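Local coordinates for tRNA (Guanine-N(1)-)-methyltransferase (PDB 1OY5), which probably transfers a methyl group from S-adenosyl-L-methionine to N1 of the guanosine that follows the anticodon in tRNA, at residues F9-F14 against Y39-R44; A47-V52 against K66-Y71; G93-Q98 against E131-D136; I112-Y117 against G141-A146. All coordinates share one frame; numbering follows the deposited sequence.

From the N terminus, contact 1 pairs strand 6-12 with strand 36-42, closing the loop that holds helices 15-21 and 25-33. Contact 2 follows in series and closes the hairpin of strands 53-54 and 64-65: the loop after strand 36-42 meets the start of helix 67-81, with Leu43 of contact 1 packed on Pro69 and Ile70. Contacts 3 and 4 cross, since 112-117 falls between the segments of contact 3 and 131-136 between those of contact 4; they meet where Val145 packs on Gly93 and Glu94. Contact 4 joins strand 109-114 to helix 143-155 and reaches back to contact 1 through Thr12 and Glu143, gathering the loops around the probable S-adenosyl-L-methionine site.

Contact 1. Residues F9-F14 against Y39-R44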
loop_
_atom_site.group_PDB
_atom_site.type_symbol
_atom_site.label_atom_id
_atom_site.label_comp_id
_atom_site.label_asym_id
_atom_site.label_seq_id
_atom_site.Cartn_x
_atom_site.Cartn_y
_atom_site.Cartn_z
ATOM N N PHE A 9 16.202 5.938 0.588
ATOM C CA PHE A 9 16.347 6.840 -0.549
ATOM C C PHE A 9 15.235 6.464 -1.502
ATOM O O PHE A 9 15.204 5.360 -2.003
ATOM C CB PHE A 9 17.723 6.672 -1.168
ATOM C CG PHE A 9 18.820 6.938 -0.213
ATOM C CD1 PHE A 9 19.203 8.228 0.069
ATOM C CD2 PHE A 9 19.429 5.908 0.467
ATOM C CE1 PHE A 9 20.197 8.477 0.964
ATOM C CE2 PHE A 9 20.413 6.164 1.393
ATOM C CZ PHE A 9 20.784 7.435 1.642
ATOM N N VAL A 10 14.301 7.364 -1.753
ATOM C CA VAL A 10 13.132 6.979 -2.543
ATOM C C VAL A 10 13.097 7.723 -3.881
ATOM O O VAL A 10 12.769 8.932 -3.921
ATOM C CB VAL A 10 11.821 7.269 -1.773
ATOM C CG1 VAL A 10 10.701 6.633 -2.429
ATOM C CG2 VAL A 10 11.902 6.771 -0.395
ATOM N N LEU A 11 13.418 7.004 -4.957
ATOM C CA LEU A 11 13.433 7.573 -6.302
ATOM C C LEU A 11 12.015 7.647 -6.805
ATOM O O LEU A 11 11.380 6.654 -6.979
ATOM C CB LEU A 11 14.237 6.710 -7.279
ATOM C CG LEU A 11 15.744 6.883 -7.402
ATOM C CD1 LEU A 11 16.386 6.793 -6.040
ATOM C CD2 LEU A 11 16.282 5.807 -8.331
ATOM N N THR A 12 11.571 8.845 -7.124
ATOM C CA THR A 12 10.205 9.069 -7.533
ATOM C C THR A 12 10.061 10.399 -8.234
ATOM O O THR A 12 10.844 11.309 -8.002
ATOM C CB THR A 12 9.304 9.079 -6.302
ATOM O OG1 THR A 12 8.039 9.630 -6.637
ATOM C CG2 THR A 12 9.780 10.079 -5.312
ATOM N N ILE A 13 9.043 10.508 -9.060
ATOM C CA ILE A 13 8.708 11.753 -9.730
ATOM C C ILE A 13 7.722 12.514 -8.862
ATOM O O ILE A 13 7.372 13.628 -9.202
ATOM C CB ILE A 13 8.152 11.513 -11.164
ATOM C CG1 ILE A 13 6.840 10.742 -11.160
ATOM C CG2 ILE A 13 9.146 10.725 -11.983
ATOM C CD1 ILE A 13 6.226 10.629 -12.537
ATOM N N PHE A 14 7.307 11.925 -7.732
ATOM C CA PHE A 14 6.394 12.570 -6.776
ATOM C C PHE A 14 7.037 12.585 -5.357
ATOM O O PHE A 14 6.571 11.964 -4.391
ATOM C CB PHE A 14 5.014 11.919 -6.751
ATOM C CG PHE A 14 4.290 11.930 -8.095
ATOM C CD1 PHE A 14 4.048 13.114 -8.778
ATOM C CD2 PHE A 14 3.817 10.734 -8.663
ATOM C CE1 PHE A 14 3.429 13.083 -9.980
ATOM C CE2 PHE A 14 3.174 10.718 -9.871
ATOM C CZ PHE A 14 2.992 11.862 -10.531
ATOM N N TYR A 39 14.943 10.020 2.592
ATOM C CA TYR A 39 15.320 10.995 1.608
ATOM C C TYR A 39 14.576 10.793 0.281
ATOM O O TYR A 39 14.960 10.009 -0.555
ATOM C CB TYR A 39 16.805 10.903 1.309
ATOM C CG TYR A 39 17.709 11.140 2.450
ATOM C CD1 TYR A 39 18.271 12.402 2.645
ATOM C CD2 TYR A 39 18.082 10.095 3.307
ATOM C CE1 TYR A 39 19.130 12.637 3.656
ATOM C CE2 TYR A 39 18.939 10.324 4.324
ATOM C CZ TYR A 39 19.467 11.600 4.507
ATOM O OH TYR A 39 20.326 11.873 5.542
ATOM N N PRO A 40 13.552 11.574 0.050
ATOM C CA PRO A 40 12.872 11.547 -1.245
ATOM C C PRO A 40 13.810 12.134 -2.317
ATOM O O PRO A 40 14.416 13.180 -2.124
ATOM C CB PRO A 40 11.656 12.436 -1.028
ATOM C CG PRO A 40 11.890 13.185 0.292
ATOM C CD PRO A 40 12.994 12.554 0.995
ATOM N N ILE A 41 13.991 11.421 -3.419
ATOM C CA ILE A 41 14.919 11.869 -4.464
ATOM C C ILE A 41 14.068 12.076 -5.700
ATOM O O ILE A 41 13.465 11.168 -6.233
ATOM C CB ILE A 41 16.044 10.822 -4.727
ATOM C CG1 ILE A 41 16.692 10.325 -3.436
ATOM C CG2 ILE A 41 17.088 11.413 -5.606
ATOM C CD1 ILE A 41 17.631 11.309 -2.775
ATOM N N ASP A 42 13.981 13.319 -6.097
ATOM C CA ASP A 42 13.245 13.741 -7.252
ATOM C C ASP A 42 13.921 13.343 -8.568
ATOM O O ASP A 42 14.994 13.894 -8.918
ATOM C CB ASP A 42 13.152 15.215 -7.210
ATOM C CG ASP A 42 12.046 15.727 -8.005
ATOM O OD1 ASP A 42 11.643 16.867 -7.642
ATOM O OD2 ASP A 42 11.526 15.098 -8.971
ATOM N N LEU A 43 13.286 12.402 -9.277
ATOM C CA LEU A 43 13.842 11.896 -10.551
ATOM C C LEU A 43 14.118 12.988 -11.571
ATOM O O LEU A 43 15.103 12.937 -12.307
ATOM C CB LEU A 43 12.940 10.879 -11.226
ATOM C CG LEU A 43 13.393 9.455 -11.041
ATOM C CD1 LEU A 43 12.359 8.548 -11.699
ATOM C CD2 LEU A 43 14.788 9.221 -11.643
ATOM N N ARG A 44 13.225 13.951 -11.586
ATOM C CA ARG A 44 13.346 15.052 -12.468
ATOM C C ARG A 44 14.639 15.857 -12.285
ATOM O O ARG A 44 15.194 16.300 -13.281
ATOM C CB ARG A 44 12.099 15.921 -12.354
ATOM C CG ARG A 44 10.830 15.152 -12.765
ATOM C CD ARG A 44 9.525 15.718 -12.222
ATOM N NE ARG A 44 9.541 15.864 -10.750
ATOM C CZ ARG A 44 8.800 16.759 -10.116
ATOM N NH1 ARG A 44 7.955 17.551 -10.805
ATOM N NH2 ARG A 44 8.884 16.884 -8.811
#
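Phe9 and Tyr39 are paired neighbours on adjacent parallel strands, and their side chains run alongside each other, pointing the same way. Followed outward, Phe9 CB comes within 4.4 Å of Ile41 CG1. Next, CD1 lies 3.8 Å from Tyr39 CB, and CE1 makes the closest approach, 3.5 Å from Tyr39 CD2; CZ at the tip is 4.1 Å from that same Tyr39 CD2. Both residues turn CG away from their own carbonyl carbon (chi1 -59° in Phe9, -61° in Tyr39), which carries the rings off in step: the planes are 13° apart, yet slid so far that they barely overlap. Ile41 CD1 sits at the edge of the Phe9 ring. A serine replacing Phe9 would probably leave this flank of the Tyr39 ring uncovered and open a gap beside Ile41. Beneath the side chains the backbones are joined by a ladder in which Tyr39 O accepts from Val10 N, Val10 O from Ile41 N (2.8 Å) and Ile41 O from Thr12 N, before Leu43 N closes it on Thr12 O (3.0 Å). Past the strand ends, Ile13 CG2 rests on Leu43 CB, and Ile13 O lies over one face of the Arg44 guanidinium, whose NE is salt-bridged to Asp42 OD2. With helices 15-21 and 25-33 linking the two strands, this is a beta-alpha-beta crossover at the border of the parallel SPOUT sheet.

Contact 2. Residues A47-V52 against K66-Y71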
loop_
_atom_site.group_PDB
_atom_site.type_symbol
_atom_site.label_atom_id
_atom_site.label_comp_id
_atom_site.label_asym_id
_atom_site.label_seq_id
_atom_site.Cartn_x
_atom_site.Cartn_y
_atom_site.Cartn_z
ATOM N N ALA A 47 17.386 14.170 -14.261
ATOM C CA ALA A 47 17.218 13.862 -15.655
ATOM C C ALA A 47 18.237 14.721 -16.458
ATOM O O ALA A 47 18.108 15.952 -16.566
ATOM C CB ALA A 47 15.786 14.144 -16.063
ATOM N N PRO A 48 19.239 14.066 -17.016
ATOM C CA PRO A 48 20.223 14.732 -17.862
ATOM C C PRO A 48 19.577 15.731 -18.851
ATOM O O PRO A 48 19.512 16.918 -18.546
ATOM C CB PRO A 48 20.907 13.545 -18.575
ATOM C CG PRO A 48 20.806 12.429 -17.635
ATOM C CD PRO A 48 19.508 12.618 -16.916
ATOM N N LYS A 49 19.135 15.272 -20.013
ATOM C CA LYS A 49 18.427 16.125 -20.965
ATOM C C LYS A 49 16.973 16.422 -20.520
ATOM O O LYS A 49 16.058 16.302 -21.286
ATOM C CB LYS A 49 18.433 15.459 -22.357
ATOM C CG LYS A 49 19.583 14.535 -22.647
ATOM C CD LYS A 49 19.399 13.893 -24.010
ATOM C CE LYS A 49 19.587 12.404 -23.955
ATOM N NZ LYS A 49 19.887 11.851 -25.311
ATOM N N GLY A 50 16.781 16.863 -19.281
ATOM C CA GLY A 50 15.462 16.994 -18.623
ATOM C C GLY A 50 14.290 16.017 -18.840
ATOM O O GLY A 50 13.168 16.311 -18.485
ATOM N N GLN A 51 14.531 14.828 -19.370
ATOM C CA GLN A 51 13.464 13.907 -19.741
ATOM C C GLN A 51 13.362 12.672 -18.834
ATOM O O GLN A 51 14.222 11.856 -18.902
ATOM C CB GLN A 51 13.859 13.433 -21.120
ATOM C CG GLN A 51 12.790 13.168 -22.104
ATOM C CD GLN A 51 13.417 12.826 -23.449
ATOM O OE1 GLN A 51 14.475 12.154 -23.500
ATOM N NE2 GLN A 51 12.807 13.312 -24.538
ATOM N N VAL A 52 12.335 12.474 -18.015
ATOM C CA VAL A 52 12.349 11.250 -17.188
ATOM C C VAL A 52 11.733 10.000 -17.855
ATOM O O VAL A 52 12.205 8.887 -17.629
ATOM C CB VAL A 52 11.728 11.402 -15.784
ATOM C CG1 VAL A 52 12.314 12.573 -15.049
ATOM C CG2 VAL A 52 10.268 11.496 -15.890
ATOM N N LYS A 66 12.896 6.171 -18.089
ATOM C CA LYS A 66 14.215 6.054 -18.710
ATOM C C LYS A 66 15.308 5.635 -17.746
ATOM O O LYS A 66 15.188 5.840 -16.529
ATOM C CB LYS A 66 14.609 7.388 -19.336
ATOM C CG LYS A 66 13.624 7.896 -20.410
ATOM C CD LYS A 66 14.093 9.213 -20.969
ATOM C CE LYS A 66 15.448 9.042 -21.658
ATOM N NZ LYS A 66 16.311 10.160 -21.217
ATOM N N PRO A 67 16.374 5.055 -18.280
ATOM C CA PRO A 67 17.522 4.627 -17.459
ATOM C C PRO A 67 18.402 5.737 -16.898
ATOM O O PRO A 67 18.846 5.669 -15.740
ATOM C CB PRO A 67 18.347 3.780 -18.427
ATOM C CG PRO A 67 17.435 3.511 -19.590
ATOM C CD PRO A 67 16.520 4.664 -19.692
ATOM N N GLU A 68 18.678 6.755 -17.702
ATOM C CA GLU A 68 19.674 7.748 -17.289
ATOM C C GLU A 68 19.434 8.323 -15.910
ATOM O O GLU A 68 20.306 8.306 -15.083
ATOM C CB GLU A 68 19.769 8.892 -18.295
ATOM C CG GLU A 68 20.124 8.418 -19.688
ATOM C CD GLU A 68 18.915 8.221 -20.572
ATOM O OE1 GLU A 68 18.835 8.872 -21.618
ATOM O OE2 GLU A 68 18.049 7.427 -20.196
ATOM N N PRO A 69 18.245 8.873 -15.690
ATOM C CA PRO A 69 17.950 9.601 -14.452
ATOM C C PRO A 69 18.023 8.712 -13.229
ATOM O O PRO A 69 18.521 9.128 -12.174
ATOM C CB PRO A 69 16.538 10.142 -14.690
ATOM C CG PRO A 69 16.353 10.083 -16.132
ATOM C CD PRO A 69 17.114 8.902 -16.631
ATOM N N ILE A 70 17.533 7.490 -13.359
ATOM C CA ILE A 70 17.655 6.528 -12.265
ATOM C C ILE A 70 19.122 6.157 -12.004
ATOM O O ILE A 70 19.532 6.018 -10.866
ATOM C CB ILE A 70 16.806 5.295 -12.550
ATOM C CG1 ILE A 70 15.322 5.662 -12.485
ATOM C CG2 ILE A 70 17.139 4.154 -11.568
ATOM C CD1 ILE A 70 14.459 4.540 -12.931
ATOM N N TYR A 71 19.915 5.987 -13.052
ATOM C CA TYR A 71 21.338 5.636 -12.867
ATOM C C TYR A 71 22.102 6.811 -12.235
ATOM O O TYR A 71 22.926 6.645 -11.341
ATOM C CB TYR A 71 21.977 5.217 -14.191
ATOM C CG TYR A 71 22.022 3.729 -14.369
ATOM C CD1 TYR A 71 22.979 2.958 -13.714
ATOM C CD2 TYR A 71 21.109 3.079 -15.181
ATOM C CE1 TYR A 71 23.028 1.584 -13.873
ATOM C CE2 TYR A 71 21.148 1.704 -15.346
ATOM C CZ TYR A 71 22.120 0.968 -14.688
ATOM O OH TYR A 71 22.153 -0.382 -14.849
#
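Ala47 opens the contact by resting on Pro69, its CB 4.1 Å from Pro69 CG in the first turn of helix 67-81. Pro48 continues along the same surface: its side chain and that of Pro69 cross at about a right angle, and its CG touches Glu68 CB at 3.7 Å. At Lys49 the chain folds through an inverse gamma turn, and the lysine side chain reaches back so that its NZ stands 4.9 Å from Glu68 OE1, where at most a weak attraction is likely, offset by the like charge of nearby Lys66. Beyond Gly50, Gln51 and Lys66 meet obliquely. Lys66 CD passes 3.4 Å from Gln51 O, and the bends at its chi3 (62°) and chi4 bring NZ round to within 3.5 Å of Gln51 OE1, a matter of proximity only. NZ is salt-bridged to Glu68 OE1 at 2.9 Å, met from above the carboxylate plane. An alanine in place of Lys66 would probably leave the Glu68 carboxylate without this cationic partner and the Gln51 carbonyl without the aliphatic chain that now lies along it. Val52 ends the segment with the contact's one clear hydrogen bond, from Lys66 N to Val52 O, 2.8 Å long and nearly straight (168°), with the donor in the carbonyl plane. Lys66 and Glu68 also pack on Pro185 of the second subunit. Val52 directly precedes strand 53-54 and Lys66 directly follows strand 64-65, so their bond closes the base of a small antiparallel hairpin just where the chain enters the helix.

Contact 3. Residues G93-Q98 against E131-D136; sequences GEKLNQ and EISLGD
Gly93 and Glu94 pack against Ser133, Leu134 and Gly135 in a loop-to-loop contact dominated by backbone and side-chain packing, where the chain leaves the C-terminal ends of two neighbouring parallel strands, 85-89 and 130-131. The backbones draw together at glycines: Gly93 CA is 4.1 Å from Leu134 CA, and a weak C-H contact runs from Gly93 CA to Ile132 O at 3.4 Å. Gly135 likewise faces the Glu94 carbonyl, its CA 3.8 Å from Glu94 O, with no beta carbon to intervene. Side chains flank this backbone approach. Ile132 lays its CG2 branch against the Gly93 carbonyl, 3.4 Å from O, while the CD1 end of its other branch meets Leu96 CB at 4.1 Å. Lys95 extends across 133-136; with CG anti to the backbone N (chi1 -179°), its CB lies 3.4 Å from Leu134 O and the chain runs on toward Asp136. NZ stops 4.3 Å from Asp136 OD1, beyond salt-bridge range, though a weak attraction is likely. Leu134, Gly135 and Asp136 belong to the probable S-adenosyl-L-methionine site, so 93-96 packs against a loop that probably contributes to cofactor binding. Leu96 and Asp136 also reach the dimer interface, packing on Phe137 and Leu96 of the second subunit respectively. Within the chain, Ile132 settles on Leu87 and Thr89 of strand 85-89, and helix 143-155 lies against the other loop, touching Glu94 through Val145 and Leu96 through Val149.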
loop_
_atom_site.group_PDB
_atom_site.type_symbol
_atom_site.label_atom_id
_atom_site.label_comp_id
_atom_site.label_asym_id
_atom_site.label_seq_id
_atom_site.Cartn_x
_atom_site.Cartn_y
_atom_site.Cartn_z
ATOM N N GLY A 93 3.417 -4.328 -8.562
ATOM C CA GLY A 93 4.107 -5.153 -7.582
ATOM C C GLY A 93 3.887 -4.753 -6.138
ATOM O O GLY A 93 4.420 -3.714 -5.697
ATOM N N GLU A 94 3.101 -5.578 -5.420
ATOM C CA GLU A 94 2.815 -5.352 -4.010
ATOM C C GLU A 94 2.491 -6.601 -3.244
ATOM O O GLU A 94 1.347 -6.812 -2.856
ATOM C CB GLU A 94 1.660 -4.400 -3.858
ATOM C CG GLU A 94 0.523 -4.684 -4.792
ATOM C CD GLU A 94 0.828 -4.327 -6.234
ATOM O OE1 GLU A 94 1.733 -3.510 -6.490
ATOM O OE2 GLU A 94 0.147 -4.872 -7.116
ATOM N N LYS A 95 3.494 -7.443 -3.022
ATOM C CA LYS A 95 3.305 -8.653 -2.222
ATOM C C LYS A 95 4.587 -8.983 -1.442
ATOM O O LYS A 95 5.321 -9.905 -1.817
ATOM C CB LYS A 95 2.915 -9.830 -3.092
ATOM C CG LYS A 95 2.684 -11.126 -2.284
ATOM C CD LYS A 95 2.740 -12.393 -3.135
ATOM C CE LYS A 95 1.708 -12.402 -4.232
ATOM N NZ LYS A 95 1.699 -13.734 -4.960
ATOM N N LEU A 96 4.848 -8.203 -0.388
ATOM C CA LEU A 96 5.947 -8.404 0.557
ATOM C C LEU A 96 5.411 -9.086 1.829
ATOM O O LEU A 96 4.219 -9.334 1.938
ATOM C CB LEU A 96 6.567 -7.048 0.921
ATOM C CG LEU A 96 5.574 -5.985 1.371
ATOM C CD1 LEU A 96 6.266 -4.783 1.901
ATOM C CD2 LEU A 96 4.649 -5.568 0.237
ATOM N N ASN A 97 6.277 -9.358 2.800
ATOM C CA ASN A 97 5.869 -10.038 4.025
ATOM C C ASN A 97 6.737 -9.694 5.251
ATOM O O ASN A 97 7.784 -9.089 5.114
ATOM C CB ASN A 97 5.898 -11.529 3.760
ATOM C CG ASN A 97 6.941 -11.895 2.725
ATOM O OD1 ASN A 97 6.797 -11.578 1.530
ATOM N ND2 ASN A 97 8.017 -12.521 3.174
ATOM N N GLN A 98 6.307 -10.076 6.452
ATOM C CA GLN A 98 7.043 -9.710 7.649
ATOM C C GLN A 98 8.429 -10.253 7.561
ATOM O O GLN A 98 9.293 -9.863 8.337
ATOM C CB GLN A 98 6.398 -10.256 8.913
ATOM C CG GLN A 98 5.547 -9.283 9.712
ATOM C CD GLN A 98 6.194 -7.920 9.947
ATOM O OE1 GLN A 98 6.154 -7.078 9.099
ATOM N NE2 GLN A 98 6.748 -7.710 11.125
ATOM N N GLU A 131 13.196 -7.284 -6.126
ATOM C CA GLU A 131 12.023 -6.787 -6.796
ATOM C C GLU A 131 10.778 -7.238 -6.076
ATOM O O GLU A 131 10.598 -8.402 -5.865
ATOM C CB GLU A 131 11.993 -7.279 -8.226
ATOM C CG GLU A 131 10.940 -6.559 -9.024
ATOM C CD GLU A 131 11.152 -6.687 -10.512
ATOM O OE1 GLU A 131 10.617 -5.809 -11.246
ATOM O OE2 GLU A 131 11.845 -7.660 -10.924
ATOM N N ILE A 132 9.935 -6.297 -5.661
ATOM C CA ILE A 132 8.664 -6.623 -5.016
ATOM C C ILE A 132 7.734 -7.306 -6.020
ATOM O O ILE A 132 7.126 -6.645 -6.887
ATOM C CB ILE A 132 8.001 -5.344 -4.477
ATOM C CG1 ILE A 132 8.847 -4.716 -3.368
ATOM C CG2 ILE A 132 6.614 -5.636 -3.948
ATOM C CD1 ILE A 132 8.917 -5.521 -2.123
ATOM N N SER A 133 7.614 -8.627 -5.893
ATOM C CA SER A 133 6.769 -9.446 -6.760
ATOM C C SER A 133 5.346 -8.949 -7.007
ATOM O O SER A 133 4.776 -8.241 -6.200
ATOM C CB SER A 133 6.625 -10.798 -6.090
ATOM O OG SER A 133 6.042 -10.600 -4.799
ATOM N N LEU A 134 4.759 -9.405 -8.109
ATOM C CA LEU A 134 3.384 -9.068 -8.492
ATOM C C LEU A 134 2.486 -9.272 -7.293
ATOM O O LEU A 134 2.797 -10.102 -6.442
ATOM C CB LEU A 134 2.896 -9.968 -9.624
ATOM C CG LEU A 134 3.619 -9.967 -10.974
ATOM C CD1 LEU A 134 4.968 -10.656 -10.907
ATOM C CD2 LEU A 134 2.747 -10.673 -12.015
ATOM N N GLY A 135 1.353 -8.570 -7.246
ATOM C CA GLY A 135 0.478 -8.646 -6.085
ATOM C C GLY A 135 -1.025 -8.887 -6.236
ATOM O O GLY A 135 -1.709 -8.904 -5.220
ATOM N N ASP A 136 -1.565 -9.049 -7.436
ATOM C CA ASP A 136 -3.019 -9.310 -7.583
ATOM C C ASP A 136 -3.910 -8.118 -7.873
ATOM O O ASP A 136 -5.097 -8.295 -8.080
ATOM C CB ASP A 136 -3.595 -9.961 -6.328
ATOM C CG ASP A 136 -3.188 -11.410 -6.172
ATOM O OD1 ASP A 136 -1.974 -11.708 -6.111
ATOM O OD2 ASP A 136 -4.019 -12.320 -6.081
#

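Contact 4. Residues I112-Y117 against G141-A146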
loop_
_atom_site.group_PDB
_atom_site.type_symbol
_atom_site.label_atom_id
_atom_site.label_comp_id
_atom_site.label_asym_id
_atom_site.label_seq_id
_atom_site.Cartn_x
_atom_site.Cartn_y
_atom_site.Cartn_z
ATOM N N ILE A 112 14.799 2.780 -2.927
ATOM C CA ILE A 112 13.606 2.202 -3.510
ATOM C C ILE A 112 13.270 2.980 -4.758
ATOM O O ILE A 112 13.021 4.165 -4.702
ATOM C CB ILE A 112 12.443 2.297 -2.543
ATOM C CG1 ILE A 112 12.755 1.575 -1.246
ATOM C CG2 ILE A 112 11.208 1.707 -3.166
ATOM C CD1 ILE A 112 11.714 1.861 -0.176
ATOM N N ILE A 113 13.275 2.300 -5.889
ATOM C CA ILE A 113 12.988 2.918 -7.165
ATOM C C ILE A 113 11.495 2.751 -7.386
ATOM O O ILE A 113 11.051 1.624 -7.518
ATOM C CB ILE A 113 13.759 2.202 -8.293
ATOM C CG1 ILE A 113 15.264 2.280 -8.051
ATOM C CG2 ILE A 113 13.463 2.848 -9.632
ATOM C CD1 ILE A 113 16.083 1.538 -9.011
ATOM N N CYS A 114 10.741 3.866 -7.441
ATOM C CA CYS A 114 9.306 3.801 -7.585
ATOM C C CYS A 114 8.924 3.699 -9.052
ATOM O O CYS A 114 9.171 4.583 -9.803
ATOM C CB CYS A 114 8.624 4.998 -6.918
ATOM S SG CYS A 114 8.842 5.112 -5.133
ATOM N N GLY A 115 8.325 2.595 -9.461
ATOM C CA GLY A 115 7.903 2.441 -10.842
ATOM C C GLY A 115 6.758 3.373 -11.245
ATOM O O GLY A 115 6.111 4.043 -10.394
ATOM N N ARG A 116 6.558 3.466 -12.561
ATOM C CA ARG A 116 5.483 4.259 -13.153
ATOM C C ARG A 116 5.231 3.825 -14.574
ATOM O O ARG A 116 6.059 3.167 -15.203
ATOM C CB ARG A 116 5.840 5.732 -13.216
ATOM C CG ARG A 116 6.340 6.355 -11.947
ATOM C CD ARG A 116 5.247 6.692 -10.936
ATOM N NE ARG A 116 4.071 7.340 -11.493
ATOM C CZ ARG A 116 2.950 7.485 -10.809
ATOM N NH1 ARG A 116 2.880 7.082 -9.541
ATOM N NH2 ARG A 116 1.896 8.054 -11.363
ATOM N N TYR A 117 4.076 4.221 -15.091
ATOM C CA TYR A 117 3.720 3.963 -16.496
ATOM C C TYR A 117 3.812 2.477 -16.896
ATOM O O TYR A 117 3.377 1.593 -16.175
ATOM C CB TYR A 117 4.583 4.868 -17.414
ATOM C CG TYR A 117 4.557 6.322 -16.954
ATOM C CD1 TYR A 117 5.722 6.987 -16.575
ATOM C CD2 TYR A 117 3.347 7.001 -16.836
ATOM C CE1 TYR A 117 5.687 8.274 -16.124
ATOM C CE2 TYR A 117 3.301 8.300 -16.377
ATOM C CZ TYR A 117 4.475 8.936 -16.018
ATOM O OH TYR A 117 4.388 10.240 -15.572
ATOM N N GLY A 141 1.520 3.547 -9.658
ATOM C CA GLY A 141 2.917 3.786 -9.338
ATOM C C GLY A 141 3.356 3.126 -8.041
ATOM O O GLY A 141 2.516 2.712 -7.230
ATOM N N GLY A 142 4.675 3.088 -7.832
ATOM C CA GLY A 142 5.317 2.426 -6.698
ATOM C C GLY A 142 5.417 3.223 -5.432
ATOM O O GLY A 142 5.920 2.757 -4.433
ATOM N N GLU A 143 4.934 4.442 -5.454
ATOM C CA GLU A 143 5.008 5.283 -4.270
ATOM C C GLU A 143 4.361 4.623 -3.043
ATOM O O GLU A 143 4.921 4.589 -1.982
ATOM C CB GLU A 143 4.354 6.634 -4.547
ATOM C CG GLU A 143 5.225 7.575 -5.295
ATOM C CD GLU A 143 5.390 7.274 -6.775
ATOM O OE1 GLU A 143 6.265 7.902 -7.389
ATOM O OE2 GLU A 143 4.667 6.469 -7.375
ATOM N N ILE A 144 3.140 4.162 -3.201
ATOM C CA ILE A 144 2.386 3.532 -2.128
ATOM C C ILE A 144 3.081 2.286 -1.555
ATOM O O ILE A 144 2.927 1.962 -0.380
ATOM C CB ILE A 144 0.972 3.160 -2.689
ATOM C CG1 ILE A 144 0.096 4.401 -2.743
ATOM C CG2 ILE A 144 0.304 2.152 -1.863
ATOM C CD1 ILE A 144 -1.160 4.212 -3.602
ATOM N N VAL A 145 3.845 1.594 -2.382
ATOM C CA VAL A 145 4.513 0.385 -1.960
ATOM C C VAL A 145 5.770 0.767 -1.247
ATOM O O VAL A 145 6.197 0.111 -0.277
ATOM C CB VAL A 145 4.788 -0.558 -3.128
ATOM C CG1 VAL A 145 5.728 -1.664 -2.718
ATOM C CG2 VAL A 145 3.444 -1.155 -3.632
ATOM N N ALA A 146 6.344 1.862 -1.695
ATOM C CA ALA A 146 7.541 2.372 -1.041
ATOM C C ALA A 146 7.183 2.788 0.371
ATOM O O ALA A 146 7.936 2.504 1.320
ATOM C CB ALA A 146 8.117 3.561 -1.816
#
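Arg116 and Glu143 form a buried salt bridge, NH1 to OE2 at 2.9 Å. The side chains meet at about a right angle, their guanidinium and carboxylate planes 68° apart, so that OE2 lies at the edge of the guanidinium while NH1 approaches from above the carboxylate plane. Bends in Arg116 at chi2 (-78°) and chi3 bring NH1 close to Gly141, whose CA is 3.3 Å from it and whose lack of a side chain makes room for the group. Beside this pair, Gly142 N donates to Gly115 O (3.1 Å), joining the backbones just before the helix begins. Farther along, Ala146 CB fits between two side chains of strand 109-114, 3.7 Å from Cys114 SG and 3.8 Å from Ile112 CG2, and seats the first helical turn on the sheet. In the next shell, Thr12 OG1 is hydrogen-bonded to Glu143 OE1, and Thr89 OG1 to Gly142 O, so strands 6-12 and 85-89 are tied to the helix start by these bonds. Arg116 also packs on Phe14 and on Gly25 of the second subunit. Each Glu143 oxygen therefore has its own partner, Arg116 or Thr12, which should restrict rotation of the carboxylate. The opposite charges probably compensate each other in this buried setting, and the salt bridge and the Gly142-Gly115 bond together are likely to hold the chain around Gly115, a probable S-adenosyl-L-methionine-binding residue, against the helix start.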